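PDB 1K7J: protein yciO, which is of unknown function but belongs to the SUA5 (YrdC-like) family and may bind double-stranded RNA. Local coordinates for residues Y97-G103 / R116-R122; L67-D71 / Q130-E134; E74-Y78 / L136-M140; P33-Y38 / H173-G178; G28-P33 / V168-I172. All blocks are in the same frame, centred on the assembly; numbering follows the deposited sequence.

Interaction 1 of 5, residues Y97-G103 / R116-R122; sequences YTFILKG and RKTIGMR
Phe99 and Leu101 form antiparallel hydrogen-bonded pairs with Met121 and Ile119, the two strands running at 148° to each other, and Gly103 N extends the series by donating to Lys117 O. At the non-hydrogen-bonded pair between them the backbones draw in, with Ile100 CA 4.3 Å from Gly120 CA. A side chain on Gly120 would run into Thr98 CG2; instead Ile100 lays its CD1 over the bare backbone, 3.5 Å from Gly120 CA. The other branch, CG2, is anti to the backbone N of Ile100 and meets Thr118 CB at 3.7 Å. On the face shared by Leu101 and Met121, Leu101 CD1 touches Met121 CG at 3.9 Å, the two side chains nearly perpendicular. Met121 is a selenomethionine, and bends at chi2 and chi3 turn its end away from strand 97-102. Arg122 is the contrasting case: its fully extended chain takes CD past Thr98 OG1 at 3.5 Å and brings the side chain to about 4 Å from a bound sulfate ion. One water links Thr98 OG1 with Arg122 NH1; Thr98 OG1 also bonds to Thr182 and Arg122 NH1 to Ser144. The pair is a segment of the mixed sheet, with strand 183-186 beyond 97-102 and strand 66-68 beyond 118-122, while Leu75 of helix 72-78 packs on Leu101 and Met121.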
# COMPACT_ATOMS: atom_id res chain seq x y z
N TYR A 97 8.20 -4.32 -3.77
CA TYR A 97 7.89 -3.62 -5.02
C TYR A 97 6.48 -3.07 -5.15
O TYR A 97 5.53 -3.59 -4.57
CB TYR A 97 8.06 -4.56 -6.21
CG TYR A 97 9.44 -5.11 -6.44
CD1 TYR A 97 10.42 -4.35 -7.09
CD2 TYR A 97 9.76 -6.42 -6.06
CE1 TYR A 97 11.67 -4.89 -7.37
CE2 TYR A 97 11.01 -6.96 -6.33
CZ TYR A 97 11.96 -6.19 -6.99
OH TYR A 97 13.18 -6.74 -7.30
N THR A 98 6.37 -2.01 -5.95
CA THR A 98 5.09 -1.41 -6.30
C THR A 98 5.18 -1.39 -7.82
O THR A 98 6.15 -0.87 -8.39
CB THR A 98 4.95 0.03 -5.80
OG1 THR A 98 4.91 0.02 -4.37
CG2 THR A 98 3.65 0.64 -6.32
N PHE A 99 4.19 -1.97 -8.49
CA PHE A 99 4.20 -2.03 -9.94
C PHE A 99 3.13 -1.12 -10.52
O PHE A 99 1.95 -1.25 -10.17
CB PHE A 99 3.96 -3.47 -10.41
CG PHE A 99 4.99 -4.44 -9.90
CD1 PHE A 99 6.29 -4.41 -10.37
CD2 PHE A 99 4.64 -5.39 -8.93
CE1 PHE A 99 7.25 -5.32 -9.90
CE2 PHE A 99 5.59 -6.30 -8.45
CZ PHE A 99 6.90 -6.26 -8.94
N ILE A 100 3.52 -0.19 -11.38
CA ILE A 100 2.55 0.71 -11.98
C ILE A 100 1.94 0.05 -13.21
O ILE A 100 2.66 -0.32 -14.15
CB ILE A 100 3.18 2.05 -12.38
CG1 ILE A 100 3.91 2.67 -11.19
CG2 ILE A 100 2.10 3.00 -12.90
CD1 ILE A 100 3.08 2.75 -9.93
N LEU A 101 0.62 -0.10 -13.20
CA LEU A 101 -0.11 -0.73 -14.29
C LEU A 101 -1.43 0.01 -14.51
O LEU A 101 -1.82 0.85 -13.71
CB LEU A 101 -0.42 -2.19 -13.94
CG LEU A 101 0.79 -3.13 -13.82
CD1 LEU A 101 0.45 -4.28 -12.89
CD2 LEU A 101 1.19 -3.62 -15.20
N LYS A 102 -2.09 -0.29 -15.62
CA LYS A 102 -3.38 0.33 -15.89
C LYS A 102 -4.42 -0.40 -15.04
O LYS A 102 -4.43 -1.63 -15.00
CB LYS A 102 -3.73 0.22 -17.37
CG LYS A 102 -2.82 1.02 -18.28
CD LYS A 102 -3.30 1.00 -19.72
CE LYS A 102 -4.68 1.62 -19.86
NZ LYS A 102 -5.15 1.62 -21.28
N GLY A 103 -5.28 0.36 -14.38
CA GLY A 103 -6.31 -0.25 -13.54
C GLY A 103 -7.51 -0.72 -14.33
O GLY A 103 -7.87 -0.12 -15.35
N ARG A 116 -2.94 8.90 -17.43
CA ARG A 116 -2.51 7.56 -17.81
C ARG A 116 -3.43 6.41 -17.37
O ARG A 116 -3.29 5.28 -17.85
CB ARG A 116 -1.09 7.33 -17.29
CG ARG A 116 -0.10 8.43 -17.70
CD ARG A 116 1.32 7.91 -17.62
NE ARG A 116 1.44 6.71 -18.44
CZ ARG A 116 2.12 5.62 -18.10
NH1 ARG A 116 2.76 5.57 -16.93
NH2 ARG A 116 2.13 4.58 -18.91
N LYS A 117 -4.36 6.71 -16.47
CA LYS A 117 -5.31 5.71 -15.95
C LYS A 117 -4.60 4.56 -15.24
O LYS A 117 -5.08 3.42 -15.23
CB LYS A 117 -6.18 5.16 -17.09
CG LYS A 117 -6.81 6.23 -17.97
CD LYS A 117 -7.66 7.20 -17.17
CE LYS A 117 -8.22 8.30 -18.05
NZ LYS A 117 -8.96 9.32 -17.25
N THR A 118 -3.47 4.88 -14.64
CA THR A 118 -2.67 3.89 -13.94
C THR A 118 -2.84 3.95 -12.43
O THR A 118 -3.46 4.87 -11.89
CB THR A 118 -1.18 4.09 -14.23
OG1 THR A 118 -0.82 5.44 -13.94
CG2 THR A 118 -0.88 3.77 -15.69
N ILE A 119 -2.29 2.95 -11.76
CA ILE A 119 -2.33 2.86 -10.31
C ILE A 119 -1.25 1.86 -9.90
O ILE A 119 -0.94 0.93 -10.65
CB ILE A 119 -3.73 2.42 -9.80
CG1 ILE A 119 -3.77 2.44 -8.27
CG2 ILE A 119 -4.09 1.04 -10.36
CD1 ILE A 119 -5.18 2.43 -7.70
N GLY A 120 -0.66 2.07 -8.73
CA GLY A 120 0.38 1.18 -8.26
C GLY A 120 -0.20 -0.07 -7.62
O GLY A 120 -1.13 0.02 -6.82
N MSE A 121 0.35 -1.23 -7.98
CA MSE A 121 -0.11 -2.50 -7.44
C MSE A 121 0.99 -3.01 -6.52
O MSE A 121 2.17 -3.04 -6.90
CB MSE A 121 -0.37 -3.48 -8.58
CG MSE A 121 -1.32 -2.93 -9.66
SE MSE A 121 -3.02 -2.31 -8.97
CE MSE A 121 -3.77 -4.02 -8.51
N ARG A 122 0.62 -3.42 -5.31
CA ARG A 122 1.61 -3.85 -4.34
C ARG A 122 1.15 -5.01 -3.47
O ARG A 122 0.10 -4.95 -2.84
CB ARG A 122 1.96 -2.64 -3.47
CG ARG A 122 2.98 -2.82 -2.37
CD ARG A 122 3.21 -1.45 -1.74
NE ARG A 122 3.90 -1.48 -0.45
CZ ARG A 122 4.19 -0.39 0.25
NH1 ARG A 122 3.83 0.80 -0.21
NH2 ARG A 122 4.82 -0.49 1.41
O HOH W 1 3.34 1.87 -3.04
O HOH W 2 -6.89 1.93 -16.92

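Interaction 2 of 5, residues L67-D71 / Q130-E134; sequences LMCRD and QALLE
Arg70 and Gln130 hold each other by two hydrogen bonds of unequal quality. The amide donates from NE2 to Arg70 O over 2.9 Å, at 160° and close to the amide plane; the return bond, from Arg70 NE to Gln130 OE1 at 3.0 Å, is weak and bent. Gln130 NE2 also reaches Pro124 O, which helps fix the rotation of the amide. A water at the guanidinium edge accepts from Arg70 NH2 and donates to Gln130 OE1, closing a second path between the same two groups. The ionic part has a different geometry. Glu134 OE1 stands 3.1 Å from Arg70 NH2 but well out of the guanidinium plane, a salt bridge of charges alone with no N-H aimed at the oxygen. The aliphatic start of Glu134 meanwhile lies over a guanidinium face, with CB 3.6 Å from Arg70 CZ. Arg70 gets there through CG anti to its own N and a bend at chi2 (73°). Apolar contact comes from Leu133, which points from helix 127-136 at the end of strand 66-68: its CD1 packs 4.1 Å from CG of Met68, a selenomethionine. Separately, Leu133 CD2 rests against the carbonyl oxygen, 3.3 Å from Met68 O. Replacing Arg70 with an alanine would probably leave Glu134 without its charged mate and strip the cover from its CB. The chemistry thus implies a helix fastened to the strand and the loop after it by a bond to a backbone carbonyl and by the leucine methyls, with charge and water on the more exposed side.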
# COMPACT_ATOMS: atom_id res chain seq x y z
N LEU A 67 -2.74 0.05 -4.63
CA LEU A 67 -3.74 -0.91 -4.20
C LEU A 67 -2.90 -2.02 -3.57
O LEU A 67 -2.07 -2.64 -4.23
CB LEU A 67 -4.54 -1.47 -5.38
CG LEU A 67 -5.58 -0.53 -6.01
CD1 LEU A 67 -6.36 -1.29 -7.07
CD2 LEU A 67 -6.53 0.00 -4.94
N MSE A 68 -3.10 -2.22 -2.27
CA MSE A 68 -2.39 -3.25 -1.52
C MSE A 68 -3.18 -4.54 -1.75
O MSE A 68 -4.31 -4.67 -1.28
CB MSE A 68 -2.36 -2.86 -0.03
CG MSE A 68 -1.28 -3.52 0.81
SE MSE A 68 0.54 -2.94 0.35
CE MSE A 68 0.52 -1.09 1.04
N CYS A 69 -2.57 -5.48 -2.48
CA CYS A 69 -3.23 -6.73 -2.84
C CYS A 69 -2.72 -7.98 -2.12
O CYS A 69 -1.54 -8.08 -1.78
CB CYS A 69 -3.11 -6.95 -4.35
SG CYS A 69 -3.78 -5.62 -5.36
N ARG A 70 -3.61 -8.94 -1.95
CA ARG A 70 -3.30 -10.19 -1.27
C ARG A 70 -2.22 -11.00 -1.99
O ARG A 70 -1.29 -11.51 -1.36
CB ARG A 70 -4.56 -11.04 -1.15
CG ARG A 70 -4.38 -12.34 -0.38
CD ARG A 70 -4.23 -12.09 1.11
NE ARG A 70 -4.02 -13.33 1.85
CZ ARG A 70 -4.93 -14.30 1.96
NH1 ARG A 70 -6.11 -14.17 1.37
NH2 ARG A 70 -4.65 -15.41 2.63
N ASP A 71 -2.35 -11.12 -3.30
CA ASP A 71 -1.41 -11.90 -4.09
C ASP A 71 -1.48 -11.50 -5.56
O ASP A 71 -2.22 -10.58 -5.92
CB ASP A 71 -1.74 -13.39 -3.95
CG ASP A 71 -3.23 -13.68 -4.09
OD1 ASP A 71 -3.92 -12.95 -4.84
OD2 ASP A 71 -3.71 -14.64 -3.46
N GLN A 130 -0.70 -9.05 5.38
CA GLN A 130 -1.38 -10.17 4.74
C GLN A 130 -2.65 -10.54 5.51
O GLN A 130 -3.68 -10.84 4.90
CB GLN A 130 -0.45 -11.37 4.65
CG GLN A 130 0.45 -11.35 3.43
CD GLN A 130 -0.33 -11.50 2.14
OE1 GLN A 130 -1.19 -12.37 2.03
NE2 GLN A 130 -0.03 -10.67 1.15
N ALA A 131 -2.59 -10.50 6.84
CA ALA A 131 -3.75 -10.84 7.66
C ALA A 131 -4.87 -9.82 7.44
O ALA A 131 -6.04 -10.19 7.34
CB ALA A 131 -3.36 -10.88 9.14
N LEU A 132 -4.51 -8.54 7.36
CA LEU A 132 -5.51 -7.50 7.13
C LEU A 132 -6.21 -7.72 5.80
O LEU A 132 -7.44 -7.63 5.70
CB LEU A 132 -4.84 -6.11 7.15
CG LEU A 132 -4.33 -5.60 8.50
CD1 LEU A 132 -3.51 -4.33 8.29
CD2 LEU A 132 -5.51 -5.33 9.43
N LEU A 133 -5.44 -8.01 4.76
CA LEU A 133 -6.01 -8.23 3.44
C LEU A 133 -6.89 -9.47 3.40
O LEU A 133 -7.95 -9.46 2.80
CB LEU A 133 -4.90 -8.32 2.39
CG LEU A 133 -4.11 -7.01 2.23
CD1 LEU A 133 -2.94 -7.23 1.29
CD2 LEU A 133 -5.04 -5.90 1.72
N GLU A 134 -6.44 -10.54 4.05
CA GLU A 134 -7.22 -11.77 4.08
C GLU A 134 -8.58 -11.51 4.73
O GLU A 134 -9.61 -11.99 4.25
CB GLU A 134 -6.49 -12.86 4.87
CG GLU A 134 -7.17 -14.22 4.80
CD GLU A 134 -6.47 -15.26 5.66
OE1 GLU A 134 -5.22 -15.30 5.65
OE2 GLU A 134 -7.17 -16.05 6.33
O HOH W 3 -7.80 -11.71 0.24
O HOH W 4 -1.92 -14.64 3.66

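Interaction 3 of 5, residues E74-Y78 / L136-M140; sequences ELSTY and LGEPM
Gly137 O comes within 3.9 Å of Glu74 OE2, at the point where the chain leaves helix 127-136. The glycine has a positive phi, at which a side chain would be jammed against the preceding carbonyl oxygen, and it is the first residue to leave the helical backbone angles. Glu138 follows, its CA 3.4 Å from Glu74 OE2 and its CB 3.8 Å from Tyr78 OH. Its carboxylate, nearly perpendicular to the Tyr78 ring, is joined to the phenol through a water, which lies 2.7 Å from Tyr78 OH and donates to Glu138 OE1. This is a helix-loop-strand connection of the alpha/beta fold of the YrdC-like family, and the loop between helix 127-136 and strand 140-144 rests here on the helix that follows strand 66-68. Pro139 makes the largest contribution. Its CG sits over the centre of the Tyr78 ring, 3.6 Å from the centroid and 13° off the normal, a CH-pi contact, while CD reaches to 3.3 Å from Tyr78 CZ. With an alanine in place of Tyr78, Pro139 would probably lose the face it rests on, and the bridging water would lose one of its holders. Glu74 bears on the same proline: extended, with CG anti to the backbone N (chi1 -178°), it brings CD to 3.5 Å from Pro139 CG, and its OE1 accepts from Arg70 N.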
# COMPACT_ATOMS: atom_id res chain seq x y z
N GLU A 74 -5.05 -11.56 -7.16
CA GLU A 74 -5.87 -10.39 -6.88
C GLU A 74 -5.34 -9.19 -7.65
O GLU A 74 -6.11 -8.39 -8.18
CB GLU A 74 -5.87 -10.07 -5.38
CG GLU A 74 -6.76 -8.88 -5.04
CD GLU A 74 -7.15 -8.84 -3.58
OE1 GLU A 74 -6.32 -8.44 -2.74
OE2 GLU A 74 -8.30 -9.21 -3.27
N LEU A 75 -4.02 -9.07 -7.73
CA LEU A 75 -3.41 -7.97 -8.47
C LEU A 75 -3.88 -8.01 -9.93
O LEU A 75 -4.21 -6.98 -10.52
CB LEU A 75 -1.88 -8.07 -8.40
CG LEU A 75 -1.05 -7.01 -9.13
CD1 LEU A 75 0.33 -6.91 -8.47
CD2 LEU A 75 -0.92 -7.36 -10.61
N SER A 76 -3.94 -9.22 -10.48
CA SER A 76 -4.35 -9.42 -11.87
C SER A 76 -5.84 -9.20 -12.10
O SER A 76 -6.31 -9.19 -13.24
CB SER A 76 -3.95 -10.82 -12.32
OG SER A 76 -2.55 -10.98 -12.21
N THR A 77 -6.59 -9.04 -11.01
CA THR A 77 -8.02 -8.81 -11.09
C THR A 77 -8.27 -7.30 -11.16
O THR A 77 -9.20 -6.84 -11.82
CB THR A 77 -8.74 -9.37 -9.84
OG1 THR A 77 -8.47 -10.78 -9.73
CG2 THR A 77 -10.24 -9.15 -9.92
N TYR A 78 -7.42 -6.54 -10.48
CA TYR A 78 -7.56 -5.10 -10.43
C TYR A 78 -6.71 -4.30 -11.41
O TYR A 78 -6.84 -3.08 -11.48
CB TYR A 78 -7.31 -4.60 -9.00
CG TYR A 78 -8.43 -4.96 -8.06
CD1 TYR A 78 -8.60 -6.27 -7.61
CD2 TYR A 78 -9.36 -4.00 -7.66
CE1 TYR A 78 -9.67 -6.62 -6.79
CE2 TYR A 78 -10.44 -4.34 -6.84
CZ TYR A 78 -10.59 -5.65 -6.41
OH TYR A 78 -11.66 -5.98 -5.61
N LEU A 136 -10.09 -8.51 5.06
CA LEU A 136 -10.84 -7.53 4.28
C LEU A 136 -11.52 -8.17 3.07
O LEU A 136 -12.66 -7.84 2.74
CB LEU A 136 -9.92 -6.39 3.83
CG LEU A 136 -10.57 -5.24 3.05
CD1 LEU A 136 -11.68 -4.60 3.87
CD2 LEU A 136 -9.50 -4.21 2.69
N GLY A 137 -10.81 -9.07 2.39
CA GLY A 137 -11.40 -9.76 1.25
C GLY A 137 -11.19 -9.11 -0.10
O GLY A 137 -11.58 -9.67 -1.13
N GLU A 138 -10.58 -7.93 -0.10
CA GLU A 138 -10.29 -7.22 -1.34
C GLU A 138 -9.11 -6.29 -1.07
O GLU A 138 -8.66 -6.17 0.07
CB GLU A 138 -11.51 -6.41 -1.81
CG GLU A 138 -12.00 -5.35 -0.82
CD GLU A 138 -13.12 -4.49 -1.40
OE1 GLU A 138 -13.77 -4.93 -2.38
OE2 GLU A 138 -13.35 -3.38 -0.88
N PRO A 139 -8.59 -5.62 -2.11
CA PRO A 139 -7.46 -4.72 -1.92
C PRO A 139 -7.77 -3.55 -1.01
O PRO A 139 -8.93 -3.18 -0.82
CB PRO A 139 -7.14 -4.24 -3.34
CG PRO A 139 -7.60 -5.38 -4.19
CD PRO A 139 -8.91 -5.76 -3.54
N MSE A 140 -6.73 -2.96 -0.45
CA MSE A 140 -6.86 -1.81 0.42
C MSE A 140 -6.25 -0.62 -0.32
O MSE A 140 -5.14 -0.73 -0.84
CB MSE A 140 -6.11 -2.08 1.73
CG MSE A 140 -6.15 -0.97 2.75
SE MSE A 140 -6.14 -1.69 4.55
CE MSE A 140 -4.67 -2.92 4.41
O HOH W 5 -14.08 -4.89 -5.15

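Interaction 4 of 5, residues P33-Y38 / H173-G178; sequences PTDSGY and HGGYLG
Tyr38 OH is gripped from two directions by the loop 173-178, donating to Gly175 O at 2.7 Å and accepting from Gly174 N at 2.9 Å. The tyrosine follows the tight turn of a beta hairpin made by strands 30-34 and 37-43. Inside that turn Thr34 OG1 accepts from Ser36 N, an ST turn, and donates to Gly37 O. The close-packed half of the contact lies around Tyr38 and Leu177. Both loop partners of the phenol lie at the ring edge, in its plane, whereas Leu177 comes over a face: CD1 stands 3.8 Å from the ring centroid, displaced toward the rim, in a CH-pi contact. The same methyl meets Pro33 CB at 3.8 Å and Thr34 O at 3.5 Å, lying across both arms of the hairpin, a position it reaches with CG beside the backbone N of Leu177 (chi1 -42°). Gly174 is close enough to Pro33 that a CB on it would collide with Pro33 CG. Helix 157-164 adds Pro157 and Ile160 against Tyr38. Gly178, by contrast, is exposed and meets the hairpin only through Gly37 CA, 3.7 Å from Gly178 O, and a water. Here the water replaces direct bonding: it donates to Asp35 O and accepts from Gly37 N and from Gly178 N, the last at 2.9 Å.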
# COMPACT_ATOMS: atom_id res chain seq x y z
N PRO A 33 1.66 -1.64 9.20
CA PRO A 33 3.00 -2.03 8.77
C PRO A 33 3.04 -2.90 7.52
O PRO A 33 2.14 -3.71 7.29
CB PRO A 33 3.53 -2.79 9.98
CG PRO A 33 2.29 -3.51 10.46
CD PRO A 33 1.24 -2.43 10.38
N THR A 34 4.08 -2.71 6.70
CA THR A 34 4.28 -3.53 5.52
C THR A 34 5.75 -3.94 5.57
O THR A 34 6.48 -3.52 6.48
CB THR A 34 4.04 -2.78 4.18
OG1 THR A 34 5.14 -1.90 3.91
CG2 THR A 34 2.74 -1.98 4.23
N ASP A 35 6.18 -4.75 4.62
CA ASP A 35 7.57 -5.19 4.58
C ASP A 35 8.50 -4.02 4.24
O ASP A 35 9.70 -4.07 4.52
CB ASP A 35 7.74 -6.28 3.53
CG ASP A 35 7.18 -5.87 2.19
OD1 ASP A 35 5.95 -6.01 1.99
OD2 ASP A 35 7.95 -5.37 1.34
N SER A 36 7.94 -2.97 3.63
CA SER A 36 8.72 -1.80 3.25
C SER A 36 8.17 -0.52 3.88
O SER A 36 7.67 0.36 3.18
CB SER A 36 8.75 -1.65 1.73
OG SER A 36 9.31 -2.81 1.11
N GLY A 37 8.27 -0.43 5.20
CA GLY A 37 7.79 0.74 5.92
C GLY A 37 6.30 0.73 6.22
O GLY A 37 5.56 -0.15 5.78
N TYR A 38 5.87 1.73 6.98
CA TYR A 38 4.45 1.84 7.32
C TYR A 38 3.68 2.43 6.14
O TYR A 38 4.26 3.08 5.27
CB TYR A 38 4.29 2.72 8.57
CG TYR A 38 4.46 1.92 9.85
CD1 TYR A 38 3.39 1.21 10.40
CD2 TYR A 38 5.70 1.84 10.48
CE1 TYR A 38 3.55 0.43 11.54
CE2 TYR A 38 5.87 1.05 11.63
CZ TYR A 38 4.79 0.35 12.15
OH TYR A 38 4.95 -0.43 13.27
N HIS A 173 0.69 -0.86 15.60
CA HIS A 173 2.09 -0.96 15.95
C HIS A 173 2.52 -2.36 15.55
O HIS A 173 2.06 -3.35 16.13
CB HIS A 173 2.25 -0.76 17.46
CG HIS A 173 3.65 -0.88 17.96
ND1 HIS A 173 4.45 -1.97 17.70
CD2 HIS A 173 4.38 -0.07 18.77
CE1 HIS A 173 5.61 -1.83 18.32
NE2 HIS A 173 5.59 -0.68 18.98
N GLY A 174 3.38 -2.46 14.54
CA GLY A 174 3.86 -3.75 14.08
C GLY A 174 5.37 -3.83 14.16
O GLY A 174 6.01 -4.53 13.38
N GLY A 175 5.94 -3.08 15.11
CA GLY A 175 7.38 -3.08 15.28
C GLY A 175 8.07 -1.92 14.60
O GLY A 175 7.44 -1.05 14.00
N TYR A 176 9.40 -1.90 14.71
CA TYR A 176 10.21 -0.85 14.12
C TYR A 176 10.72 -1.40 12.79
O TYR A 176 11.48 -2.36 12.75
CB TYR A 176 11.36 -0.49 15.06
CG TYR A 176 10.85 0.19 16.31
CD1 TYR A 176 10.10 -0.51 17.26
CD2 TYR A 176 11.05 1.55 16.51
CE1 TYR A 176 9.56 0.13 18.37
CE2 TYR A 176 10.51 2.21 17.62
CZ TYR A 176 9.77 1.49 18.54
OH TYR A 176 9.21 2.14 19.63
N LEU A 177 10.27 -0.78 11.71
CA LEU A 177 10.61 -1.23 10.37
C LEU A 177 11.77 -0.49 9.73
O LEU A 177 12.42 0.35 10.35
CB LEU A 177 9.37 -1.10 9.48
CG LEU A 177 8.05 -1.53 10.13
CD1 LEU A 177 6.89 -1.31 9.16
CD2 LEU A 177 8.14 -2.99 10.54
N GLY A 178 12.02 -0.82 8.47
CA GLY A 178 13.07 -0.15 7.73
C GLY A 178 12.46 1.13 7.19
O GLY A 178 11.24 1.28 7.15
O HOH W 6 10.66 -1.96 6.20

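Interaction 5 of 5, residues G28-P33 / V168-I172; sequences GVIVYP and VDLII
Val29 and Asp169 exchange bonds in both directions. Val29 N donates to the side-chain OD2 of Asp169 at 2.7 Å, nearly straight at 165°, meeting the oxygen on its anti side and 15° out of the carboxylate plane. In return Asp169 N donates to Val29 O at 2.8 Å, and Leu170 N adds a weak bond to the same oxygen, which therefore has two donors. With CG beside its own backbone N (chi1 -53°), Asp169 can fold OD2 back to Val29; that oxygen is doubly used, since Arg52 pairs with it in a salt bridge that would be expected to steady the negative charge. From here the bonding is that of parallel strands: Val31 N donates to Leu170 O at 2.8 Å, and Val31 O accepts from Ile172 N at 2.9 Å. The topology is a beta-alpha-beta crossover in which strand 3-6, helix 14-25 and strand 30-34 follow one another while strand 170-173 lies between the two parallel strands. Outward-turned backbone groups of Ile30 and Tyr32 bond to Gly41 and Ala39 of strand 37-43, and those of Ile171 to Gln3 and Phe5 of strand 3-6. Pro33 has no N-H, and its CD lies 3.6 Å from Ile172 O. Apolar side chains fill in on both faces. Ile30 and Leu170 lie alongside each other, CG2 of Ile30 being 3.8 Å from Leu170 CB, on the face that packs against helix 14-25. On the other face Val31 CB stands 4.1 Å from Ile171 CG1, and Val168 CG1 approaches CG2 of Val31 as well as CG1 of Val29.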
# COMPACT_ATOMS: atom_id res chain seq x y z
N GLY A 28 -12.86 4.12 7.90
CA GLY A 28 -11.76 4.72 8.63
C GLY A 28 -10.43 4.69 7.89
O GLY A 28 -10.25 3.92 6.94
N VAL A 29 -9.51 5.55 8.32
CA VAL A 29 -8.18 5.62 7.73
C VAL A 29 -7.23 5.02 8.76
O VAL A 29 -7.24 5.43 9.92
CB VAL A 29 -7.77 7.08 7.44
CG1 VAL A 29 -6.30 7.14 7.08
CG2 VAL A 29 -8.61 7.64 6.31
N ILE A 30 -6.43 4.06 8.34
CA ILE A 30 -5.50 3.42 9.26
C ILE A 30 -4.06 3.47 8.79
O ILE A 30 -3.77 3.70 7.62
CB ILE A 30 -5.86 1.94 9.49
CG1 ILE A 30 -5.48 1.10 8.27
CG2 ILE A 30 -7.36 1.80 9.77
CD1 ILE A 30 -5.64 -0.40 8.47
N VAL A 31 -3.15 3.27 9.74
CA VAL A 31 -1.73 3.21 9.46
C VAL A 31 -1.38 1.77 9.82
O VAL A 31 -1.70 1.30 10.91
CB VAL A 31 -0.91 4.17 10.35
CG1 VAL A 31 0.58 3.89 10.19
CG2 VAL A 31 -1.22 5.62 9.96
N TYR A 32 -0.75 1.07 8.89
CA TYR A 32 -0.39 -0.32 9.15
C TYR A 32 1.00 -0.64 8.61
O TYR A 32 1.48 -0.01 7.67
CB TYR A 32 -1.42 -1.27 8.54
CG TYR A 32 -1.52 -1.23 7.03
CD1 TYR A 32 -2.18 -0.19 6.38
CD2 TYR A 32 -0.99 -2.27 6.26
CE1 TYR A 32 -2.32 -0.19 4.98
CE2 TYR A 32 -1.12 -2.27 4.87
CZ TYR A 32 -1.78 -1.23 4.24
OH TYR A 32 -1.94 -1.26 2.87
N PRO A 33 1.66 -1.64 9.20
CA PRO A 33 3.00 -2.03 8.77
C PRO A 33 3.04 -2.90 7.52
O PRO A 33 2.14 -3.71 7.29
CB PRO A 33 3.53 -2.79 9.98
CG PRO A 33 2.29 -3.51 10.46
CD PRO A 33 1.24 -2.43 10.38
N VAL A 168 -5.64 10.19 11.96
CA VAL A 168 -6.04 8.86 11.50
C VAL A 168 -6.90 8.19 12.57
O VAL A 168 -6.94 8.62 13.72
CB VAL A 168 -4.82 7.98 11.18
CG1 VAL A 168 -4.00 8.62 10.06
CG2 VAL A 168 -3.96 7.77 12.42
N ASP A 169 -7.60 7.12 12.18
CA ASP A 169 -8.50 6.43 13.08
C ASP A 169 -7.88 5.24 13.82
O ASP A 169 -8.33 4.86 14.90
CB ASP A 169 -9.74 6.00 12.31
CG ASP A 169 -10.38 7.16 11.57
OD1 ASP A 169 -10.68 8.18 12.24
OD2 ASP A 169 -10.57 7.07 10.34
N LEU A 170 -6.84 4.67 13.23
CA LEU A 170 -6.16 3.54 13.85
C LEU A 170 -4.71 3.48 13.40
O LEU A 170 -4.40 3.76 12.25
CB LEU A 170 -6.83 2.22 13.46
CG LEU A 170 -6.07 0.95 13.88
CD1 LEU A 170 -6.05 0.83 15.40
CD2 LEU A 170 -6.72 -0.27 13.25
N ILE A 171 -3.84 3.15 14.34
CA ILE A 171 -2.43 2.98 14.04
C ILE A 171 -2.09 1.61 14.59
O ILE A 171 -2.30 1.33 15.78
CB ILE A 171 -1.55 4.03 14.74
CG1 ILE A 171 -1.83 5.41 14.15
CG2 ILE A 171 -0.07 3.66 14.56
CD1 ILE A 171 -1.12 6.55 14.87
N ILE A 172 -1.60 0.73 13.72
CA ILE A 172 -1.21 -0.60 14.14
C ILE A 172 0.29 -0.63 14.35
O ILE A 172 1.06 -0.43 13.42
CB ILE A 172 -1.58 -1.67 13.08
CG1 ILE A 172 -3.10 -1.78 12.94
CG2 ILE A 172 -0.98 -3.02 13.47
CD1 ILE A 172 -3.55 -2.69 11.81

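In the fold
Interactions 1, 2, 4 and 5 all reach one mixed sheet, with 1 and 5 in its two halves, their centres about 23 Å apart. Interactions 2 and 3 lie closest, about 7 Å between centres: Met68 N probably bonds to Met140 O. Interaction 1 joins interaction 2 through the pairing of strands 66-68 and 118-122, and reaches interaction 3 where CE of the selenomethionine Met121 packs 3.6 Å from Tyr78 CB. Interactions 4 and 5, centred about 12 Å apart, share Pro33. Arg122 links interaction 1 to interaction 4 by a weak hydrogen bond from NH2 to Thr34 OG1; the sulfate near its side chain, though probably from the crystallisation liquor, may mark an anion pocket beside the 33-38 turn.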